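Local atomic coordinates of Lmo0812 protein (Listeria monocytogenes serovar 1/2a, PDB entry 4YF1), a protein that probably acts as a hydrolase of the HD-domain superfamily, perhaps removing the 3'-diphosphate from guanosine-3',5'-bis(diphosphate). Residues A[40-45]-A[120-125]; A[109-114]-A[163-168]; A[116-121]-A[171-176]; A[159-164]-A[176-181]. One frame throughout, in Å; residues are numbered along the deposited sequence. Where two conformers were deposited one is given.

Contact 1: A[40-45]-A[120-125]; sequences ARILRR and DKLDNL
Across to residues 120-125, Ile42 makes its contacts with the CD1 methyl, which meets CD2 of Leu122 at 4.1 Å. The two side chains cross obliquely, and the close approach is confined to these two methyls. Ile42 holds its CG1 branch opposite the carbonyl carbon (chi1 -70°), and the nearly extended chi2 then carries CD1 outward toward helix 111-132. There the same methyl lies 4.4 Å from both the backbone N and the CB of Asp123, resting on the root of that residue while its carboxylate is engaged differently. The second branch is not idle: Ile42 CG2 packs on the Phe173 ring, and Leu122 CD2 lies against the Phe173 backbone, so helix 172-184 covers one flank of the pair. Asp123 links this apolar patch to what looks like the signature site of the HD fold, in which His35, His59, Asp60 and Asp120 converge, although no metal is bound to them here. Its OD2 accepts a hydrogen bond from ND1 of His35, whose NE2 is bonded to Asp120 OD1; its OD1 is held by Asn38. Asp123 and Asp120, bonded to the two ring nitrogens, would together fix the rotation of His35, with Asp123 probably in a second-shell role. One turn back, Asp120 OD2 takes a hydrogen bond from His87 and a salt bridge from Lys121 NZ, 3.0 Å away.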
loop_
_atom_site.group_PDB
_atom_site.type_symbol
_atom_site.label_atom_id
_atom_site.label_comp_id
_atom_site.label_asym_id
_atom_site.label_seq_id
_atom_site.Cartn_x
_atom_site.Cartn_y
_atom_site.Cartn_z
ATOM N N ALA A 40 7.829 0.712 0.805
ATOM C CA ALA A 40 7.097 1.771 0.021
ATOM C C ALA A 40 7.796 3.134 0.142
ATOM O O ALA A 40 7.895 3.878 -0.823
ATOM C CB ALA A 40 5.647 1.858 0.487
ATOM N N ARG A 41 8.289 3.457 1.338
ATOM C CA ARG A 41 9.047 4.677 1.557
ATOM C C ARG A 41 10.336 4.746 0.740
ATOM O O ARG A 41 10.660 5.793 0.152
ATOM C CB ARG A 41 9.334 4.872 3.061
ATOM C CG ARG A 41 10.267 6.007 3.402
ATOM C CD ARG A 41 10.455 6.217 4.901
ATOM N NE ARG A 41 11.502 7.196 5.125
ATOM C CZ ARG A 41 12.801 6.946 5.006
ATOM N NH1 ARG A 41 13.247 5.688 4.775
ATOM N NH2 ARG A 41 13.672 7.929 5.199
ATOM N N ILE A 42 11.107 3.663 0.726
ATOM C CA ILE A 42 12.334 3.605 -0.070
ATOM C C ILE A 42 12.001 3.877 -1.554
ATOM O O ILE A 42 12.639 4.656 -2.195
ATOM C CB ILE A 42 13.000 2.238 0.069
ATOM C CG1 ILE A 42 13.579 2.085 1.487
ATOM C CG2 ILE A 42 14.096 2.080 -0.956
ATOM C CD1 ILE A 42 13.841 0.655 1.911
ATOM N N LEU A 43 10.970 3.249 -2.049
ATOM C CA LEU A 43 10.585 3.429 -3.467
ATOM C C LEU A 43 10.073 4.850 -3.778
ATOM O O LEU A 43 10.424 5.408 -4.826
ATOM C CB LEU A 43 9.563 2.375 -3.871
ATOM C CG LEU A 43 10.122 0.929 -3.873
ATOM C CD1 LEU A 43 9.009 -0.103 -3.867
ATOM C CD2 LEU A 43 11.033 0.705 -5.076
ATOM N N ARG A 44 9.291 5.412 -2.859
ATOM C CA ARG A 44 8.716 6.768 -3.035
ATOM C C ARG A 44 9.836 7.773 -3.033
ATOM O O ARG A 44 9.921 8.644 -3.915
ATOM C CB ARG A 44 7.671 7.066 -1.934
ATOM C CG ARG A 44 7.150 8.503 -1.914
ATOM C CD ARG A 44 6.036 8.744 -0.906
ATOM N NE ARG A 44 6.287 8.108 0.400
ATOM C CZ ARG A 44 5.742 6.974 0.822
ATOM N NH1 ARG A 44 6.047 6.496 2.040
ATOM N NH2 ARG A 44 4.932 6.268 0.033
ATOM N N ARG A 45 10.750 7.633 -2.073
ATOM C CA ARG A 45 11.863 8.550 -1.984
ATOM C C ARG A 45 12.795 8.475 -3.174
ATOM O O ARG A 45 13.539 9.426 -3.431
ATOM C CB ARG A 45 12.644 8.316 -0.670
ATOM C CG ARG A 45 11.891 8.836 0.545
ATOM C CD ARG A 45 12.601 8.396 1.802
ATOM N NE ARG A 45 13.940 8.968 1.925
ATOM C CZ ARG A 45 14.211 10.198 2.383
ATOM N NH1 ARG A 45 13.240 11.061 2.704
ATOM N NH2 ARG A 45 15.483 10.592 2.485
ATOM N N ASP A 120 13.052 -4.360 -1.288
ATOM C CA ASP A 120 12.637 -5.432 -0.391
ATOM C C ASP A 120 13.866 -5.979 0.371
ATOM O O ASP A 120 13.821 -6.142 1.587
ATOM C CB ASP A 120 12.002 -6.554 -1.205
ATOM C CG ASP A 120 11.663 -7.793 -0.346
ATOM O OD1 ASP A 120 10.909 -7.653 0.632
ATOM O OD2 ASP A 120 12.120 -8.893 -0.686
ATOM N N LYS A 121 14.952 -6.234 -0.345
ATOM C CA LYS A 121 16.196 -6.767 0.312
ATOM C C LYS A 121 16.865 -5.776 1.215
ATOM O O LYS A 121 17.470 -6.142 2.207
ATOM C CB LYS A 121 17.217 -7.239 -0.714
ATOM C CG LYS A 121 17.024 -8.669 -1.096
ATOM C CD LYS A 121 15.708 -8.899 -1.752
ATOM C CE LYS A 121 15.159 -10.234 -1.327
ATOM N NZ LYS A 121 14.033 -10.564 -2.251
ATOM N N LEU A 122 16.815 -4.516 0.819
ATOM C CA LEU A 122 17.400 -3.450 1.627
ATOM C C LEU A 122 16.742 -3.339 2.988
ATOM O O LEU A 122 17.441 -3.295 4.001
ATOM C CB LEU A 122 17.334 -2.093 0.874
ATOM C CG LEU A 122 17.835 -0.849 1.617
ATOM C CD1 LEU A 122 19.231 -0.979 2.187
ATOM C CD2 LEU A 122 17.757 0.406 0.730
ATOM N N ASP A 123 15.413 -3.306 3.044
ATOM C CA ASP A 123 14.768 -3.215 4.341
ATOM C C ASP A 123 15.096 -4.469 5.190
ATOM O O ASP A 123 15.295 -4.342 6.395
ATOM C CB ASP A 123 13.266 -3.052 4.240
ATOM C CG ASP A 123 12.620 -2.849 5.601
ATOM O OD1 ASP A 123 12.905 -1.825 6.282
ATOM O OD2 ASP A 123 11.814 -3.702 5.990
ATOM N N ASN A 124 15.112 -5.649 4.557
ATOM C CA ASN A 124 15.464 -6.914 5.265
ATOM C C ASN A 124 16.867 -6.842 5.875
ATOM O O ASN A 124 17.032 -7.127 7.054
ATOM C CB ASN A 124 15.396 -8.126 4.317
ATOM C CG ASN A 124 13.977 -8.509 3.919
ATOM O OD1 ASN A 124 12.989 -8.026 4.487
ATOM N ND2 ASN A 124 13.870 -9.413 2.933
ATOM N N LEU A 125 17.879 -6.496 5.075
ATOM C CA LEU A 125 19.262 -6.383 5.593
ATOM C C LEU A 125 19.444 -5.273 6.624
ATOM O O LEU A 125 20.282 -5.396 7.544
ATOM C CB LEU A 125 20.325 -6.255 4.515
ATOM C CG LEU A 125 20.619 -7.447 3.641
ATOM C CD1 LEU A 125 21.954 -7.179 2.982
ATOM C CD2 LEU A 125 20.675 -8.746 4.446
#

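Contact 2: A[109-114]-A[163-168]; sequences GNLEEK and YGLNPS
The ammonium of Lys114 is gripped by backbone carbonyls from two parts of the chain, the end of helix 95-108 and the turn at 161-163. NZ donates to Tyr163 O at 2.8 Å, arriving in the carbonyl plane on a lone pair, and it is also hydrogen-bonded to the O atoms of Met161, Val106 and Arg107. A bend at chi4 (-93°) turns NZ off the line of an otherwise extended chain and in among these acceptors. The methylenes behind it do apolar work: Lys114 CD lies 4.0 Å from Leu165 CD1, the two side chains sliding past each other in opposite directions. The same methyl, Leu165 CD1, also meets Leu111 CD1 at 3.9 Å, with these two leucines crossing at about a right angle. The start of helix 111-132 is closed by a capping box. Asn110 OD1 accepts from Glu113 N at 2.9 Å, and Glu113 OE1 in turn accepts from Asn110 N at 2.7 Å through its anti lone pair. Since an ammonium has three N-H bonds and here faces four carbonyls, at least one of these bonds is probably bifurcated; the partial negative charge of those oxygens, two of them at the end of helix 95-108, probably helps this buried lysine stay protonated.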
loop_
_atom_site.group_PDB
_atom_site.type_symbol
_atom_site.label_atom_id
_atom_site.label_comp_id
_atom_site.label_asym_id
_atom_site.label_seq_id
_atom_site.Cartn_x
_atom_site.Cartn_y
_atom_site.Cartn_z
ATOM N N GLY A 109 15.312 -7.857 -15.287
ATOM C CA GLY A 109 14.065 -7.057 -15.228
ATOM C C GLY A 109 14.282 -5.622 -15.651
ATOM O O GLY A 109 15.421 -5.209 -15.863
ATOM N N ASN A 110 13.192 -4.864 -15.807
ATOM C CA ASN A 110 13.324 -3.435 -16.119
ATOM C C ASN A 110 13.637 -2.663 -14.839
ATOM O O ASN A 110 13.761 -3.286 -13.737
ATOM C CB ASN A 110 12.075 -2.879 -16.868
ATOM C CG ASN A 110 10.801 -2.866 -16.008
ATOM O OD1 ASN A 110 10.843 -2.791 -14.773
ATOM N ND2 ASN A 110 9.652 -2.859 -16.682
ATOM N N LEU A 111 13.814 -1.348 -14.924
ATOM C CA LEU A 111 14.206 -0.567 -13.720
ATOM C C LEU A 111 13.241 -0.721 -12.543
ATOM O O LEU A 111 13.694 -0.951 -11.378
ATOM C CB LEU A 111 14.438 0.918 -14.024
ATOM C CG LEU A 111 14.806 1.836 -12.830
ATOM C CD1 LEU A 111 16.055 1.366 -12.130
ATOM C CD2 LEU A 111 14.963 3.301 -13.284
ATOM N N GLU A 112 11.938 -0.669 -12.827
ATOM C CA GLU A 112 10.909 -0.829 -11.775
ATOM C C GLU A 112 10.996 -2.206 -11.110
ATOM O O GLU A 112 10.993 -2.323 -9.851
ATOM C CB GLU A 112 9.514 -0.619 -12.331
ATOM C CG GLU A 112 9.336 0.813 -12.837
ATOM C CD GLU A 112 7.970 1.090 -13.393
ATOM O OE1 GLU A 112 7.232 0.130 -13.728
ATOM O OE2 GLU A 112 7.628 2.291 -13.528
ATOM N N GLU A 113 11.098 -3.243 -11.939
ATOM C CA GLU A 113 11.195 -4.631 -11.424
ATOM C C GLU A 113 12.423 -4.817 -10.578
ATOM O O GLU A 113 12.348 -5.497 -9.549
ATOM C CB GLU A 113 11.159 -5.620 -12.594
ATOM C CG GLU A 113 9.838 -5.507 -13.367
ATOM C CD GLU A 113 9.821 -6.221 -14.705
ATOM O OE1 GLU A 113 10.851 -6.221 -15.428
ATOM O OE2 GLU A 113 8.730 -6.738 -15.047
ATOM N N LYS A 114 13.549 -4.256 -11.005
ATOM C CA LYS A 114 14.803 -4.321 -10.211
ATOM C C LYS A 114 14.636 -3.584 -8.893
ATOM O O LYS A 114 14.997 -4.076 -7.834
ATOM C CB LYS A 114 15.958 -3.687 -10.984
ATOM C CG LYS A 114 16.371 -4.471 -12.216
ATOM C CD LYS A 114 17.318 -3.670 -13.067
ATOM C CE LYS A 114 17.987 -4.497 -14.168
ATOM N NZ LYS A 114 19.292 -5.027 -13.673
ATOM N N TYR A 163 22.942 -4.587 -13.794
ATOM C CA TYR A 163 23.075 -5.108 -15.143
ATOM C C TYR A 163 22.066 -4.475 -16.111
ATOM O O TYR A 163 20.864 -4.498 -15.871
ATOM C CB TYR A 163 22.911 -6.624 -15.179
ATOM C CG TYR A 163 23.262 -7.213 -16.541
ATOM C CD1 TYR A 163 24.600 -7.379 -16.917
ATOM C CD2 TYR A 163 22.272 -7.588 -17.450
ATOM C CE1 TYR A 163 24.945 -7.888 -18.172
ATOM C CE2 TYR A 163 22.604 -8.111 -18.702
ATOM C CZ TYR A 163 23.942 -8.256 -19.053
ATOM O OH TYR A 163 24.294 -8.751 -20.279
ATOM N N GLY A 164 22.594 -3.893 -17.169
ATOM C CA GLY A 164 21.775 -3.275 -18.217
ATOM C C GLY A 164 21.243 -1.895 -17.903
ATOM O O GLY A 164 20.538 -1.300 -18.734
ATOM N N LEU A 165 21.569 -1.351 -16.742
ATOM C CA LEU A 165 21.103 -0.023 -16.418
ATOM C C LEU A 165 22.149 1.029 -16.792
ATOM O O LEU A 165 23.352 0.792 -16.690
ATOM C CB LEU A 165 20.794 0.087 -14.930
ATOM C CG LEU A 165 19.610 -0.689 -14.362
ATOM C CD1 LEU A 165 19.499 -0.358 -12.872
ATOM C CD2 LEU A 165 18.321 -0.358 -15.085
ATOM N N ASN A 166 21.675 2.194 -17.227
ATOM C CA ASN A 166 22.551 3.322 -17.502
ATOM C C ASN A 166 22.918 3.958 -16.148
ATOM O O ASN A 166 22.084 3.996 -15.239
ATOM C CB ASN A 166 21.839 4.338 -18.394
ATOM C CG ASN A 166 21.494 3.770 -19.762
ATOM O OD1 ASN A 166 22.264 2.999 -20.340
ATOM N ND2 ASN A 166 20.343 4.165 -20.296
ATOM N N PRO A 167 24.167 4.431 -15.988
ATOM C CA PRO A 167 24.553 5.050 -14.710
ATOM C C PRO A 167 23.596 6.128 -14.155
ATOM O O PRO A 167 23.403 6.198 -12.938
ATOM C CB PRO A 167 25.927 5.646 -15.026
ATOM C CG PRO A 167 26.505 4.685 -16.010
ATOM C CD PRO A 167 25.340 4.237 -16.866
ATOM N N SER A 168 22.969 6.915 -15.024
ATOM C CA SER A 168 22.061 7.975 -14.569
ATOM C C SER A 168 20.729 7.483 -13.961
ATOM O O SER A 168 20.064 8.239 -13.266
ATOM C CB SER A 168 21.754 8.945 -15.723
ATOM O OG SER A 168 20.952 8.321 -16.714
#

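Contact 3: A[116-121]-A[171-176]; sequences LIVADK and PPFFDE
Val118 points toward helix 172-184, and each of its side-chain carbons finds an aromatic ring. CB faces both phenylalanines, 3.9 Å from Phe174 CE1. From there CG1, anti to the backbone N (chi1 180°), runs to Phe173 CE1 at 3.8 Å and also touches Phe174 CD1. CG2 goes over the face of Phe174, a CH-pi contact with the methyl 4.1 Å from the ring centroid and 20° off the normal. Pro171 CD covers the opposite face, so the Phe174 ring is clamped between a valine methyl and a proline ring. Phe173 CE1 also meets the next residue, Ala119, lying 3.5 Å from its backbone N and 3.9 Å from its CB; the small alanine is consistent with the ring's close approach to the backbone. Phe174 CD1 leans over one face of Phe173, toward its rim. The axes of the two short segments come within 9.8 Å and cross at 42°. Met161 and Ile42 border the two rings, placing them in the core that joins the C-terminal helix to the helix bearing Asp120. With no hydrogen bond across it, this interface rests on dispersion, the CH-pi contact included, and on burial of apolar surface.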
loop_
_atom_site.group_PDB
_atom_site.type_symbol
_atom_site.label_atom_id
_atom_site.label_comp_id
_atom_site.label_asym_id
_atom_site.label_seq_id
_atom_site.Cartn_x
_atom_site.Cartn_y
_atom_site.Cartn_z
ATOM N N LEU A 116 11.958 -3.046 -7.106
ATOM C CA LEU A 116 11.084 -3.744 -6.172
ATOM C C LEU A 116 11.854 -4.793 -5.380
ATOM O O LEU A 116 11.666 -4.952 -4.144
ATOM C CB LEU A 116 9.978 -4.422 -6.932
ATOM C CG LEU A 116 8.942 -3.402 -7.406
ATOM C CD1 LEU A 116 8.165 -4.029 -8.562
ATOM C CD2 LEU A 116 8.031 -3.014 -6.252
ATOM N N ILE A 117 12.716 -5.494 -6.091
ATOM C CA ILE A 117 13.541 -6.541 -5.449
ATOM C C ILE A 117 14.574 -5.909 -4.521
ATOM O O ILE A 117 14.733 -6.373 -3.385
ATOM C CB ILE A 117 14.257 -7.424 -6.487
ATOM C CG1 ILE A 117 13.232 -8.241 -7.274
ATOM C CG2 ILE A 117 15.268 -8.368 -5.781
ATOM C CD1 ILE A 117 13.760 -8.982 -8.493
ATOM N N VAL A 118 15.326 -4.918 -4.996
ATOM C CA VAL A 118 16.379 -4.336 -4.146
ATOM C C VAL A 118 15.796 -3.638 -2.894
ATOM O O VAL A 118 16.327 -3.821 -1.795
ATOM C CB VAL A 118 17.322 -3.433 -4.924
ATOM C CG1 VAL A 118 18.380 -2.841 -4.048
ATOM C CG2 VAL A 118 17.954 -4.152 -6.109
ATOM N N ALA A 119 14.688 -2.910 -3.041
ATOM C CA ALA A 119 14.058 -2.250 -1.903
ATOM C C ALA A 119 13.627 -3.257 -0.836
ATOM O O ALA A 119 13.804 -3.033 0.362
ATOM C CB ALA A 119 12.879 -1.413 -2.348
ATOM N N ASP A 120 13.052 -4.360 -1.288
ATOM C CA ASP A 120 12.637 -5.432 -0.391
ATOM C C ASP A 120 13.866 -5.979 0.371
ATOM O O ASP A 120 13.821 -6.142 1.587
ATOM C CB ASP A 120 12.002 -6.554 -1.205
ATOM C CG ASP A 120 11.663 -7.793 -0.346
ATOM O OD1 ASP A 120 10.909 -7.653 0.632
ATOM O OD2 ASP A 120 12.120 -8.893 -0.686
ATOM N N LYS A 121 14.952 -6.234 -0.345
ATOM C CA LYS A 121 16.196 -6.767 0.312
ATOM C C LYS A 121 16.865 -5.776 1.215
ATOM O O LYS A 121 17.470 -6.142 2.207
ATOM C CB LYS A 121 17.217 -7.239 -0.714
ATOM C CG LYS A 121 17.024 -8.669 -1.096
ATOM C CD LYS A 121 15.708 -8.899 -1.752
ATOM C CE LYS A 121 15.159 -10.234 -1.327
ATOM N NZ LYS A 121 14.033 -10.564 -2.251
ATOM N N PRO A 171 19.143 3.865 -8.862
ATOM C CA PRO A 171 18.709 4.621 -7.668
ATOM C C PRO A 171 19.758 4.707 -6.541
ATOM O O PRO A 171 20.487 3.734 -6.309
ATOM C CB PRO A 171 17.470 3.858 -7.189
ATOM C CG PRO A 171 17.025 3.051 -8.357
ATOM C CD PRO A 171 18.224 2.762 -9.193
ATOM N N PRO A 172 19.824 5.850 -5.835
ATOM C CA PRO A 172 20.777 5.960 -4.723
ATOM C C PRO A 172 20.648 4.823 -3.704
ATOM O O PRO A 172 21.653 4.395 -3.168
ATOM C CB PRO A 172 20.405 7.295 -4.078
ATOM C CG PRO A 172 19.886 8.131 -5.221
ATOM C CD PRO A 172 19.206 7.163 -6.162
ATOM N N PHE A 173 19.435 4.317 -3.460
ATOM C CA PHE A 173 19.279 3.233 -2.488
ATOM C C PHE A 173 19.985 1.939 -2.887
ATOM O O PHE A 173 20.257 1.118 -2.003
ATOM C CB PHE A 173 17.818 2.992 -2.044
ATOM C CG PHE A 173 16.944 2.266 -3.044
ATOM C CD1 PHE A 173 16.891 0.870 -3.077
ATOM C CD2 PHE A 173 16.095 2.987 -3.905
ATOM C CE1 PHE A 173 16.044 0.186 -3.941
ATOM C CE2 PHE A 173 15.254 2.310 -4.771
ATOM C CZ PHE A 173 15.222 0.919 -4.816
ATOM N N PHE A 174 20.322 1.766 -4.175
ATOM C CA PHE A 174 21.066 0.546 -4.620
ATOM C C PHE A 174 22.439 0.514 -3.919
ATOM O O PHE A 174 22.890 -0.548 -3.491
ATOM C CB PHE A 174 21.248 0.520 -6.144
ATOM C CG PHE A 174 20.074 -0.032 -6.913
ATOM C CD1 PHE A 174 18.775 0.135 -6.489
ATOM C CD2 PHE A 174 20.291 -0.662 -8.144
ATOM C CE1 PHE A 174 17.725 -0.361 -7.228
ATOM C CE2 PHE A 174 19.237 -1.185 -8.874
ATOM C CZ PHE A 174 17.961 -1.032 -8.420
ATOM N N ASP A 175 23.059 1.693 -3.790
ATOM C CA ASP A 175 24.354 1.862 -3.115
ATOM C C ASP A 175 24.250 1.521 -1.616
ATOM O O ASP A 175 25.179 0.944 -1.050
ATOM C CB ASP A 175 24.887 3.301 -3.296
ATOM C CG ASP A 175 25.152 3.665 -4.766
ATOM O OD1 ASP A 175 25.518 2.759 -5.544
ATOM O OD2 ASP A 175 25.002 4.857 -5.141
ATOM N N GLU A 176 23.120 1.857 -0.992
ATOM C CA GLU A 176 22.890 1.549 0.434
ATOM C C GLU A 176 22.833 0.031 0.605
ATOM O O GLU A 176 23.380 -0.517 1.557
ATOM C CB GLU A 176 21.585 2.093 1.012
ATOM C CG GLU A 176 21.461 3.583 1.059
ATOM C CD GLU A 176 20.078 4.019 1.502
ATOM O OE1 GLU A 176 19.618 3.541 2.577
ATOM O OE2 GLU A 176 19.483 4.858 0.777
#

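Contact 4: A[159-164]-A[176-181]; sequences NNMEYG and EYARLV
Met161, present as selenomethionine, pushes its extended side chain against the C-terminal helix, and its last two atoms divide the work. SE stands 3.9 Å from Tyr177 CD2, a Met-aromatic contact in which the selenium approaches the ring obliquely, 5.2 Å from its centroid and 72° off the normal. CE goes further, to Ala178 CB at 4.1 Å, and also packs against the backbone O of Phe174. This is the tight part. Val181 CG2 lies over one face of the Tyr177 ring, 3.5 Å above its plane, while Lys121 CB of helix 111-132 comes within 3.4 Å of Tyr177 CE1. Met161 sits in a type I turn from Asn160 to Tyr163, closed by Tyr163 N bonding to Asn160 O at 3.1 Å. The turn takes the chain out of helix 147-160, and through Met161 it docks on helix 172-184, so the end of helix 147-160 is joined to helix 172-184 in this all-helical chain. Tyr177 reinforces that pairing by placing its hydroxyl in a hydrogen bond with Asn154 ND2. The outer side is looser: Ala178 is only partly covered, and Glu176 and Arg179 on the same helix are exposed.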
loop_
_atom_site.group_PDB
_atom_site.type_symbol
_atom_site.label_atom_id
_atom_site.label_comp_id
_atom_site.label_asym_id
_atom_site.label_seq_id
_atom_site.Cartn_x
_atom_site.Cartn_y
_atom_site.Cartn_z
ATOM N N ASN A 159 25.474 -8.091 -7.090
ATOM C CA ASN A 159 26.265 -8.166 -8.326
ATOM C C ASN A 159 25.477 -8.194 -9.624
ATOM O O ASN A 159 26.075 -8.134 -10.681
ATOM C CB ASN A 159 27.214 -9.366 -8.260
ATOM C CG ASN A 159 28.274 -9.171 -7.203
ATOM O OD1 ASN A 159 28.629 -8.033 -6.907
ATOM N ND2 ASN A 159 28.746 -10.248 -6.598
ATOM N N ASN A 160 24.159 -8.285 -9.541
ATOM C CA ASN A 160 23.332 -8.336 -10.754
ATOM C C ASN A 160 22.348 -7.174 -10.892
ATOM O O ASN A 160 21.912 -6.870 -12.020
ATOM C CB ASN A 160 22.608 -9.683 -10.812
ATOM C CG ASN A 160 23.533 -10.811 -11.233
ATOM O OD1 ASN A 160 23.813 -10.980 -12.411
ATOM N ND2 ASN A 160 24.030 -11.578 -10.264
HETATM N N MSE A 161 22.085 -6.466 -9.794
HETATM C CA MSE A 161 21.067 -5.381 -9.811
HETATM C C MSE A 161 21.355 -4.258 -10.795
HETATM O O MSE A 161 20.407 -3.652 -11.315
HETATM C CB MSE A 161 20.810 -4.840 -8.415
HETATM C CG MSE A 161 22.051 -4.134 -7.865
HETATM SE SE MSE A 161 21.789 -3.583 -6.011
HETATM C CE MSE A 161 23.533 -2.743 -5.828
ATOM N N GLU A 162 22.629 -3.971 -11.075
ATOM C CA GLU A 162 22.969 -2.884 -12.054
ATOM C C GLU A 162 23.041 -3.300 -13.526
ATOM O O GLU A 162 23.099 -2.429 -14.421
ATOM C CB GLU A 162 24.288 -2.209 -11.668
ATOM C CG GLU A 162 24.220 -1.543 -10.302
ATOM C CD GLU A 162 25.435 -0.685 -9.990
ATOM O OE1 GLU A 162 26.420 -0.691 -10.771
ATOM O OE2 GLU A 162 25.385 0.021 -8.968
ATOM N N TYR A 163 22.942 -4.587 -13.794
ATOM C CA TYR A 163 23.075 -5.108 -15.143
ATOM C C TYR A 163 22.066 -4.475 -16.111
ATOM O O TYR A 163 20.864 -4.498 -15.871
ATOM C CB TYR A 163 22.911 -6.624 -15.179
ATOM C CG TYR A 163 23.262 -7.213 -16.541
ATOM C CD1 TYR A 163 24.600 -7.379 -16.917
ATOM C CD2 TYR A 163 22.272 -7.588 -17.450
ATOM C CE1 TYR A 163 24.945 -7.888 -18.172
ATOM C CE2 TYR A 163 22.604 -8.111 -18.702
ATOM C CZ TYR A 163 23.942 -8.256 -19.053
ATOM O OH TYR A 163 24.294 -8.751 -20.279
ATOM N N GLY A 164 22.594 -3.893 -17.169
ATOM C CA GLY A 164 21.775 -3.275 -18.217
ATOM C C GLY A 164 21.243 -1.895 -17.903
ATOM O O GLY A 164 20.538 -1.300 -18.734
ATOM N N GLU A 176 23.120 1.857 -0.992
ATOM C CA GLU A 176 22.890 1.549 0.434
ATOM C C GLU A 176 22.833 0.031 0.605
ATOM O O GLU A 176 23.380 -0.517 1.557
ATOM C CB GLU A 176 21.585 2.093 1.012
ATOM C CG GLU A 176 21.461 3.583 1.059
ATOM C CD GLU A 176 20.078 4.019 1.502
ATOM O OE1 GLU A 176 19.618 3.541 2.577
ATOM O OE2 GLU A 176 19.483 4.858 0.777
ATOM N N TYR A 177 22.134 -0.632 -0.301
ATOM C CA TYR A 177 22.088 -2.102 -0.239
ATOM C C TYR A 177 23.479 -2.702 -0.437
ATOM O O TYR A 177 23.854 -3.630 0.311
ATOM C CB TYR A 177 21.120 -2.679 -1.243
ATOM C CG TYR A 177 21.087 -4.181 -1.266
ATOM C CD1 TYR A 177 20.514 -4.886 -0.230
ATOM C CD2 TYR A 177 21.623 -4.893 -2.323
ATOM C CE1 TYR A 177 20.462 -6.267 -0.256
ATOM C CE2 TYR A 177 21.578 -6.287 -2.360
ATOM C CZ TYR A 177 20.994 -6.955 -1.317
ATOM O OH TYR A 177 20.928 -8.313 -1.332
ATOM N N ALA A 178 24.228 -2.215 -1.423
ATOM C CA ALA A 178 25.600 -2.713 -1.655
ATOM C C ALA A 178 26.478 -2.595 -0.390
ATOM O O ALA A 178 27.178 -3.562 -0.043
ATOM C CB ALA A 178 26.257 -2.011 -2.816
ATOM N N ARG A 179 26.435 -1.432 0.286
ATOM C CA ARG A 179 27.205 -1.214 1.510
ATOM C C ARG A 179 26.799 -2.195 2.613
ATOM O O ARG A 179 27.658 -2.720 3.313
ATOM C CB ARG A 179 27.107 0.236 2.018
ATOM C CG ARG A 179 27.793 1.269 1.135
ATOM C CD ARG A 179 27.903 2.639 1.822
ATOM N NE ARG A 179 26.629 3.142 2.357
ATOM C CZ ARG A 179 25.734 3.874 1.688
ATOM N NH1 ARG A 179 25.919 4.212 0.414
ATOM N NH2 ARG A 179 24.621 4.259 2.298
ATOM N N LEU A 180 25.492 -2.428 2.770
ATOM C CA LEU A 180 25.024 -3.400 3.751
ATOM C C LEU A 180 25.521 -4.817 3.466
ATOM O O LEU A 180 25.904 -5.546 4.409
ATOM C CB LEU A 180 23.502 -3.427 3.879
ATOM C CG LEU A 180 22.888 -2.478 4.871
ATOM C CD1 LEU A 180 21.398 -2.401 4.682
ATOM C CD2 LEU A 180 23.215 -2.932 6.283
ATOM N N VAL A 181 25.491 -5.233 2.193
ATOM C CA VAL A 181 25.974 -6.581 1.836
ATOM C C VAL A 181 27.458 -6.724 2.170
ATOM O O VAL A 181 27.878 -7.755 2.749
ATOM C CB VAL A 181 25.661 -6.919 0.365
ATOM C CG1 VAL A 181 26.326 -8.219 -0.085
ATOM C CG2 VAL A 181 24.154 -7.010 0.190
#

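Going from the N terminus, contact 1 closes the first long loop, bringing helix 111-132 back against helix 35-45. Before that loop shuts, contact 2 opens at the start of helix 111-132 and reaches the 163-168 loop, so contacts 1 and 2 cross. Contact 3 opens at 116-121, overlapping contact 1 at Asp120 and Lys121, and crosses contact 2 on its way to 171-176. Contact 4 starts after contact 1 has closed; its short loop opens on the ground where contact 2 ends and crosses contact 3. No contact encloses another. Helix 111-132 serves the first three, and helix 172-184 joins contacts 3 and 4, tying the C-terminal part to the HD core.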